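Local structure of ribose 5-phosphate isomerase (Trypanosoma cruzi, 3M1P) at residues Y46-A58 with G74-R86. The protein probably catalyses the interconversion of ribose 5-phosphate and ribulose 5-phosphate as a type B ribose 5-phosphate isomerase. The protein carries 1 engineered substitution. Sequence-based numbering, arbitrary orientation.
Sequences YPDFASRVAEMVA and GMSIAANKVPGVR
Two helices of the Rossmann-like alpha/beta/alpha fold, 46-58 and 73-80, pack through small side chains, with A50 of the first meeting A78 and M75 of the second. Strand 64-69 lies between them in sequence. Their short segments run at 48° to each other, with axes 8.2 Å apart at closest approach. Alanines on the facing sides allow this short spacing. A50 CB lies 3.6 Å from A78 CB, and P47 CA borders the A78 methyl as well. A79 CB faces A54 CB at 4.1 Å.

Y46 CG sits between its own backbone N and carbonyl carbon (chi1 65°). This places the ring against the backbone of G74, and Y46 CE1 comes to 3.2 Å from G74 CA. G74 has no side chain, and Y46 CD1 also lies near G74 C. P47 CD lies over one face of the ring, near the rim. The M75 chain bends at chi2 (-61°) and brings its tip to helix 46-58. There M75 CE touches Y46 CB at 3.7 Å, and SD meets the A50 methyl.

Farther along the second segment, V82 to V85 form a type II beta turn. The two V82 methyls divide the contact: CG2 meets A54 CB at 3.7 Å, and CG1 meets A58 CB at the same distance. E55 OE2, hydrogen-bonded elsewhere, also lies against both methyls. V85 CG2 packs on the last turns of helix 46-58, 3.4 Å from A54 O. No hydrogen bond joins the two segments.

Beneath the helices, A50 and A79 both rest on L67 of strand 64-69, while A54 and V85 touch I107 of strand 107-111. K81 salt-bridges E149 of the second subunit, placing the contact close to the subunit interface. Neighbouring helices packed on a parallel sheet in this way are typical of a Rossmann-like fold.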
ATOM      1  N   TYR A  46      16.846 -16.788  -0.452  1.00 25.75           N
ATOM      2  CA  TYR A  46      15.386 -16.992  -0.338  1.00 23.73           C
ATOM      3  C   TYR A  46      14.825 -18.218  -1.096  1.00 22.90           C
ATOM      4  O   TYR A  46      13.943 -18.890  -0.570  1.00 23.08           O
ATOM      5  CB  TYR A  46      14.600 -15.701  -0.687  1.00 23.13           C
ATOM      6  CG  TYR A  46      14.745 -15.260  -2.121  1.00 22.09           C
ATOM      7  CD1 TYR A  46      13.900 -15.755  -3.112  1.00 21.18           C
ATOM      8  CD2 TYR A  46      15.749 -14.356  -2.499  1.00 21.85           C
ATOM      9  CE1 TYR A  46      14.059 -15.369  -4.451  1.00 20.69           C
ATOM     10  CE2 TYR A  46      15.902 -13.960  -3.828  1.00 21.32           C
ATOM     11  CZ  TYR A  46      15.050 -14.473  -4.795  1.00 20.30           C
ATOM     12  OH  TYR A  46      15.194 -14.088  -6.104  1.00 20.75           O
ATOM     13  N   PRO A  47      15.327 -18.521  -2.322  1.00 22.14           N
ATOM     14  CA  PRO A  47      14.744 -19.662  -3.047  1.00 21.69           C
ATOM     15  C   PRO A  47      14.803 -21.003  -2.301  1.00 21.63           C
ATOM     16  O   PRO A  47      13.895 -21.809  -2.458  1.00 21.17           O
ATOM     17  CB  PRO A  47      15.584 -19.730  -4.321  1.00 21.55           C
ATOM     18  CG  PRO A  47      16.074 -18.341  -4.510  1.00 21.98           C
ATOM     19  CD  PRO A  47      16.396 -17.890  -3.120  1.00 21.91           C
ATOM     20  N   ASP A  48      15.847 -21.207  -1.490  1.00 21.76           N
ATOM     21  CA  ASP A  48      16.045 -22.431  -0.693  1.00 22.17           C
ATOM     22  C   ASP A  48      14.947 -22.644   0.346  1.00 21.93           C
ATOM     23  O   ASP A  48      14.507 -23.769   0.580  1.00 21.84           O
ATOM     24  CB  ASP A  48      17.408 -22.403   0.032  1.00 21.95           C
ATOM     25  CG  ASP A  48      18.591 -22.406  -0.921  1.00 22.51           C
ATOM     26  OD1 ASP A  48      18.493 -22.982  -2.033  1.00 22.80           O
ATOM     27  OD2 ASP A  48      19.634 -21.823  -0.550  1.00 23.54           O
ATOM     28  N   PHE A  49      14.515 -21.561   0.982  1.00 21.92           N
ATOM     29  CA  PHE A  49      13.442 -21.665   1.971  1.00 21.69           C
ATOM     30  C   PHE A  49      12.059 -21.576   1.338  1.00 21.22           C
ATOM     31  O   PHE A  49      11.124 -22.211   1.809  1.00 21.02           O
ATOM     32  CB  PHE A  49      13.643 -20.655   3.090  1.00 22.04           C
ATOM     33  CG  PHE A  49      14.781 -21.008   4.004  1.00 22.99           C
ATOM     34  CD1 PHE A  49      14.578 -21.861   5.088  1.00 23.88           C
ATOM     35  CD2 PHE A  49      16.061 -20.510   3.770  1.00 24.69           C
ATOM     36  CE1 PHE A  49      15.634 -22.202   5.938  1.00 24.97           C
ATOM     37  CE2 PHE A  49      17.127 -20.841   4.611  1.00 25.05           C
ATOM     38  CZ  PHE A  49      16.912 -21.686   5.701  1.00 24.75           C
ATOM     39  N   ALA A  50      11.937 -20.809   0.256  1.00 21.18           N
ATOM     40  CA  ALA A  50      10.719 -20.837  -0.551  1.00 21.12           C
ATOM     41  C   ALA A  50      10.459 -22.272  -1.011  1.00 21.17           C
ATOM     42  O   ALA A  50       9.354 -22.792  -0.846  1.00 20.87           O
ATOM     43  CB  ALA A  50      10.829 -19.895  -1.743  1.00 20.68           C
ATOM     44  N   SER A  51      11.493 -22.901  -1.578  1.00 21.56           N
ATOM     45  CA  SER A  51      11.427 -24.293  -2.048  1.00 22.01           C
ATOM     46  C   SER A  51      11.045 -25.222  -0.902  1.00 21.48           C
ATOM     47  O   SER A  51      10.147 -26.045  -1.038  1.00 21.46           O
ATOM     48  CB  SER A  51      12.780 -24.724  -2.627  1.00 22.20           C
ATOM     49  OG  SER A  51      12.736 -26.075  -3.059  1.00 24.76           O
ATOM     50  N   ARG A  52      11.720 -25.064   0.233  1.00 21.48           N
ATOM     51  CA  ARG A  52      11.466 -25.902   1.402  1.00 21.88           C
ATOM     52  C   ARG A  52       9.996 -25.902   1.811  1.00 21.01           C
ATOM     53  O   ARG A  52       9.403 -26.961   1.993  1.00 21.29           O
ATOM     54  CB  ARG A  52      12.347 -25.487   2.585  1.00 22.15           C
ATOM     55  CG  ARG A  52      12.427 -26.560   3.640  1.00 24.27           C
ATOM     56  CD  ARG A  52      13.063 -26.060   4.904  1.00 28.54           C
ATOM     57  NE  ARG A  52      13.351 -27.177   5.803  1.00 33.13           N
ATOM     58  CZ  ARG A  52      14.019 -27.078   6.952  1.00 34.96           C
ATOM     59  NH1 ARG A  52      14.478 -25.893   7.371  1.00 34.05           N
ATOM     60  NH2 ARG A  52      14.221 -28.171   7.686  1.00 34.81           N
ATOM     61  N   VAL A  53       9.413 -24.712   1.939  1.00 20.03           N
ATOM     62  CA  VAL A  53       8.011 -24.566   2.339  1.00 18.60           C
ATOM     63  C   VAL A  53       7.061 -24.953   1.204  1.00 18.19           C
ATOM     64  O   VAL A  53       6.083 -25.668   1.414  1.00 18.18           O
ATOM     65  CB  VAL A  53       7.738 -23.122   2.831  1.00 18.60           C
ATOM     66  CG1 VAL A  53       6.218 -22.844   2.971  1.00 17.36           C
ATOM     67  CG2 VAL A  53       8.500 -22.871   4.131  1.00 17.14           C
ATOM     68  N   ALA A  54       7.359 -24.480   0.002  1.00 17.77           N
ATOM     69  CA  ALA A  54       6.584 -24.825  -1.187  1.00 17.94           C
ATOM     70  C   ALA A  54       6.427 -26.343  -1.397  1.00 17.99           C
ATOM     71  O   ALA A  54       5.329 -26.816  -1.690  1.00 17.72           O
ATOM     72  CB  ALA A  54       7.210 -24.185  -2.411  1.00 17.61           C
ATOM     73  N   GLU A  55       7.523 -27.090  -1.264  1.00 18.29           N
ATOM     74  CA  GLU A  55       7.474 -28.547  -1.414  1.00 19.70           C
ATOM     75  C   GLU A  55       6.575 -29.187  -0.359  1.00 19.80           C
ATOM     76  O   GLU A  55       5.786 -30.072  -0.677  1.00 19.93           O
ATOM     77  CB  GLU A  55       8.880 -29.168  -1.386  1.00 19.84           C
ATOM     78  CG  GLU A  55       9.779 -28.765  -2.543  1.00 21.74           C
ATOM     79  CD  GLU A  55       9.401 -29.392  -3.883  1.00 25.52           C
ATOM     80  OE1 GLU A  55       8.592 -30.353  -3.915  1.00 26.64           O
ATOM     81  OE2 GLU A  55       9.939 -28.922  -4.918  1.00 25.84           O
ATOM     82  N   MET A  56       6.672 -28.710   0.883  1.00 20.28           N
ATOM     83  CA  MET A  56       5.816 -29.189   1.961  1.00 21.01           C
ATOM     84  C   MET A  56       4.342 -29.003   1.618  1.00 20.69           C
ATOM     85  O   MET A  56       3.526 -29.906   1.842  1.00 20.53           O
ATOM     86  CB  MET A  56       6.164 -28.492   3.268  1.00 20.64           C
ATOM     87  CG  MET A  56       7.547 -28.844   3.791  1.00 21.98           C
ATOM     88  SD  MET A  56       8.025 -27.832   5.198  1.00 23.53           S
ATOM     89  CE  MET A  56       6.908 -28.459   6.458  1.00 21.85           C
ATOM     90  N   VAL A  57       4.009 -27.834   1.066  1.00 20.57           N
ATOM     91  CA  VAL A  57       2.648 -27.549   0.623  1.00 20.15           C
ATOM     92  C   VAL A  57       2.253 -28.476  -0.543  1.00 20.09           C
ATOM     93  O   VAL A  57       1.199 -29.108  -0.512  1.00 19.72           O
ATOM     94  CB  VAL A  57       2.466 -26.047   0.227  1.00 20.47           C
ATOM     95  CG1 VAL A  57       1.138 -25.842  -0.515  1.00 19.84           C
ATOM     96  CG2 VAL A  57       2.552 -25.135   1.455  1.00 19.12           C
ATOM     97  N   ALA A  58       3.104 -28.552  -1.565  1.00 20.47           N
ATOM     98  CA  ALA A  58       2.844 -29.416  -2.716  1.00 20.81           C
ATOM     99  C   ALA A  58       2.673 -30.898  -2.323  1.00 21.38           C
ATOM    100  O   ALA A  58       1.752 -31.562  -2.821  1.00 21.55           O
ATOM    101  CB  ALA A  58       3.943 -29.255  -3.755  1.00 20.65           C
ATOM    102  N   GLY A  74      10.633 -12.324  -4.560  1.00 13.44           N
ATOM    103  CA  GLY A  74      11.422 -13.535  -4.860  1.00 13.46           C
ATOM    104  C   GLY A  74      10.824 -14.793  -4.268  1.00 13.25           C
ATOM    105  O   GLY A  74      10.783 -15.860  -4.912  1.00 13.77           O
ATOM    106  N   MET A  75      10.359 -14.678  -3.032  1.00 12.96           N
ATOM    107  CA  MET A  75       9.576 -15.734  -2.395  1.00 13.16           C
ATOM    108  C   MET A  75       8.397 -16.193  -3.244  1.00 12.92           C
ATOM    109  O   MET A  75       8.171 -17.390  -3.397  1.00 13.45           O
ATOM    110  CB  MET A  75       9.113 -15.293  -0.993  1.00 13.50           C
ATOM    111  CG  MET A  75      10.236 -15.218   0.041  1.00 12.78           C
ATOM    112  SD  MET A  75      11.042 -16.831   0.305  1.00 15.93           S
ATOM    113  CE  MET A  75      11.984 -16.472   1.789  1.00 12.14           C
ATOM    114  N   SER A  76       7.647 -15.249  -3.808  0.50 12.85           N
ATOM    115  CA  SER A  76       6.464 -15.588  -4.607  0.50 12.15           C
ATOM    116  C   SER A  76       6.835 -16.159  -5.983  0.50 12.68           C
ATOM    117  O   SER A  76       6.112 -16.997  -6.528  0.50 12.66           O
ATOM    118  CB  SER A  76       5.534 -14.379  -4.749  0.50 12.17           C
ATOM    119  OG  SER A  76       6.071 -13.405  -5.623  0.50  9.21           O
ATOM    120  N   ILE A  77       7.950 -15.703  -6.545  1.00 12.80           N
ATOM    121  CA  ILE A  77       8.449 -16.297  -7.788  1.00 13.33           C
ATOM    122  C   ILE A  77       8.951 -17.734  -7.557  1.00 13.66           C
ATOM    123  O   ILE A  77       8.507 -18.658  -8.241  1.00 14.01           O
ATOM    124  CB  ILE A  77       9.527 -15.434  -8.461  1.00 12.88           C
ATOM    125  CG1 ILE A  77       8.943 -14.055  -8.792  1.00 11.31           C
ATOM    126  CG2 ILE A  77      10.049 -16.122  -9.724  1.00 12.99           C
ATOM    127  CD1 ILE A  77       9.972 -13.031  -9.129  1.00 10.36           C
ATOM    128  N   ALA A  78       9.837 -17.916  -6.579  1.00 13.97           N
ATOM    129  CA  ALA A  78      10.389 -19.238  -6.274  1.00 14.43           C
ATOM    130  C   ALA A  78       9.312 -20.262  -5.915  1.00 14.93           C
ATOM    131  O   ALA A  78       9.274 -21.346  -6.506  1.00 15.79           O
ATOM    132  CB  ALA A  78      11.457 -19.150  -5.171  1.00 14.18           C
ATOM    133  N   ALA A  79       8.426 -19.911  -4.980  1.00 14.75           N
ATOM    134  CA  ALA A  79       7.394 -20.833  -4.507  1.00 14.87           C
ATOM    135  C   ALA A  79       6.402 -21.293  -5.595  1.00 15.27           C
ATOM    136  O   ALA A  79       5.959 -22.464  -5.604  1.00 15.85           O
ATOM    137  CB  ALA A  79       6.660 -20.243  -3.301  1.00 14.28           C
ATOM    138  N   ASN A  80       6.058 -20.387  -6.506  1.00 14.76           N
ATOM    139  CA  ASN A  80       5.169 -20.720  -7.614  1.00 14.87           C
ATOM    140  C   ASN A  80       5.778 -21.632  -8.681  1.00 15.14           C
ATOM    141  O   ASN A  80       5.051 -22.192  -9.494  1.00 14.67           O
ATOM    142  CB  ASN A  80       4.599 -19.453  -8.256  1.00 14.66           C
ATOM    143  CG  ASN A  80       3.448 -18.891  -7.469  1.00 13.96           C
ATOM    144  OD1 ASN A  80       2.543 -19.628  -7.076  1.00 13.45           O
ATOM    145  ND2 ASN A  80       3.468 -17.582  -7.232  1.00 10.35           N
ATOM    146  N   LYS A  81       7.102 -21.776  -8.669  1.00 15.57           N
ATOM    147  CA  LYS A  81       7.787 -22.730  -9.551  1.00 16.30           C
ATOM    148  C   LYS A  81       7.559 -24.182  -9.139  1.00 16.72           C
ATOM    149  O   LYS A  81       7.904 -25.107  -9.894  1.00 16.96           O
ATOM    150  CB  LYS A  81       9.297 -22.454  -9.613  1.00 15.80           C
ATOM    151  CG  LYS A  81       9.686 -21.086 -10.170  1.00 16.54           C
ATOM    152  CD  LYS A  81       8.983 -20.811 -11.487  1.00 14.99           C
ATOM    153  CE  LYS A  81       9.373 -19.471 -12.052  1.00 13.45           C
ATOM    154  NZ  LYS A  81       8.861 -19.318 -13.466  1.00 12.27           N
ATOM    155  N   VAL A  82       7.006 -24.380  -7.941  1.00 16.98           N
ATOM    156  CA  VAL A  82       6.673 -25.728  -7.449  1.00 17.09           C
ATOM    157  C   VAL A  82       5.231 -26.060  -7.852  1.00 17.45           C
ATOM    158  O   VAL A  82       4.308 -25.302  -7.545  1.00 17.76           O
ATOM    159  CB  VAL A  82       6.927 -25.887  -5.922  1.00 16.86           C
ATOM    160  CG1 VAL A  82       6.528 -27.270  -5.448  1.00 16.77           C
ATOM    161  CG2 VAL A  82       8.398 -25.628  -5.596  1.00 15.46           C
ATOM    162  N   PRO A  83       5.034 -27.166  -8.600  1.00 17.66           N
ATOM    163  CA  PRO A  83       3.681 -27.480  -9.055  1.00 17.51           C
ATOM    164  C   PRO A  83       2.744 -27.762  -7.884  1.00 17.02           C
ATOM    165  O   PRO A  83       3.146 -28.401  -6.922  1.00 16.76           O
ATOM    166  CB  PRO A  83       3.873 -28.735  -9.922  1.00 17.82           C
ATOM    167  CG  PRO A  83       5.324 -28.735 -10.288  1.00 18.41           C
ATOM    168  CD  PRO A  83       6.014 -28.152  -9.084  1.00 18.10           C
ATOM    169  N   GLY A  84       1.513 -27.269  -7.969  1.00 16.94           N
ATOM    170  CA  GLY A  84       0.549 -27.426  -6.886  1.00 16.84           C
ATOM    171  C   GLY A  84       0.526 -26.216  -5.972  1.00 16.63           C
ATOM    172  O   GLY A  84      -0.382 -26.053  -5.170  1.00 17.17           O
ATOM    173  N   VAL A  85       1.526 -25.355  -6.099  1.00 16.35           N
ATOM    174  CA  VAL A  85       1.618 -24.181  -5.243  1.00 15.78           C
ATOM    175  C   VAL A  85       0.942 -22.984  -5.916  1.00 15.25           C
ATOM    176  O   VAL A  85       1.090 -22.758  -7.131  1.00 14.99           O
ATOM    177  CB  VAL A  85       3.083 -23.880  -4.855  1.00 15.56           C
ATOM    178  CG1 VAL A  85       3.222 -22.499  -4.228  1.00 16.03           C
ATOM    179  CG2 VAL A  85       3.600 -24.941  -3.907  1.00 15.44           C
ATOM    180  N   ARG A  86       0.171 -22.248  -5.119  1.00 13.98           N
ATOM    181  CA  ARG A  86      -0.392 -20.967  -5.527  1.00 13.20           C
ATOM    182  C   ARG A  86       0.003 -19.962  -4.454  1.00 12.39           C
ATOM    183  O   ARG A  86      -0.653 -19.848  -3.420  1.00 11.91           O
ATOM    184  CB  ARG A  86      -1.908 -21.059  -5.700  1.00 13.37           C
ATOM    185  CG  ARG A  86      -2.332 -22.004  -6.835  1.00 14.51           C
ATOM    186  CD  ARG A  86      -3.834 -22.024  -7.012  1.00 16.86           C
ATOM    187  NE  ARG A  86      -4.473 -22.586  -5.829  1.00 18.83           N
ATOM    188  CZ  ARG A  86      -4.486 -23.882  -5.528  1.00 19.19           C
ATOM    189  NH1 ARG A  86      -3.904 -24.766  -6.338  1.00 16.43           N
ATOM    190  NH2 ARG A  86      -5.083 -24.291  -4.412  1.00 17.22           N
TER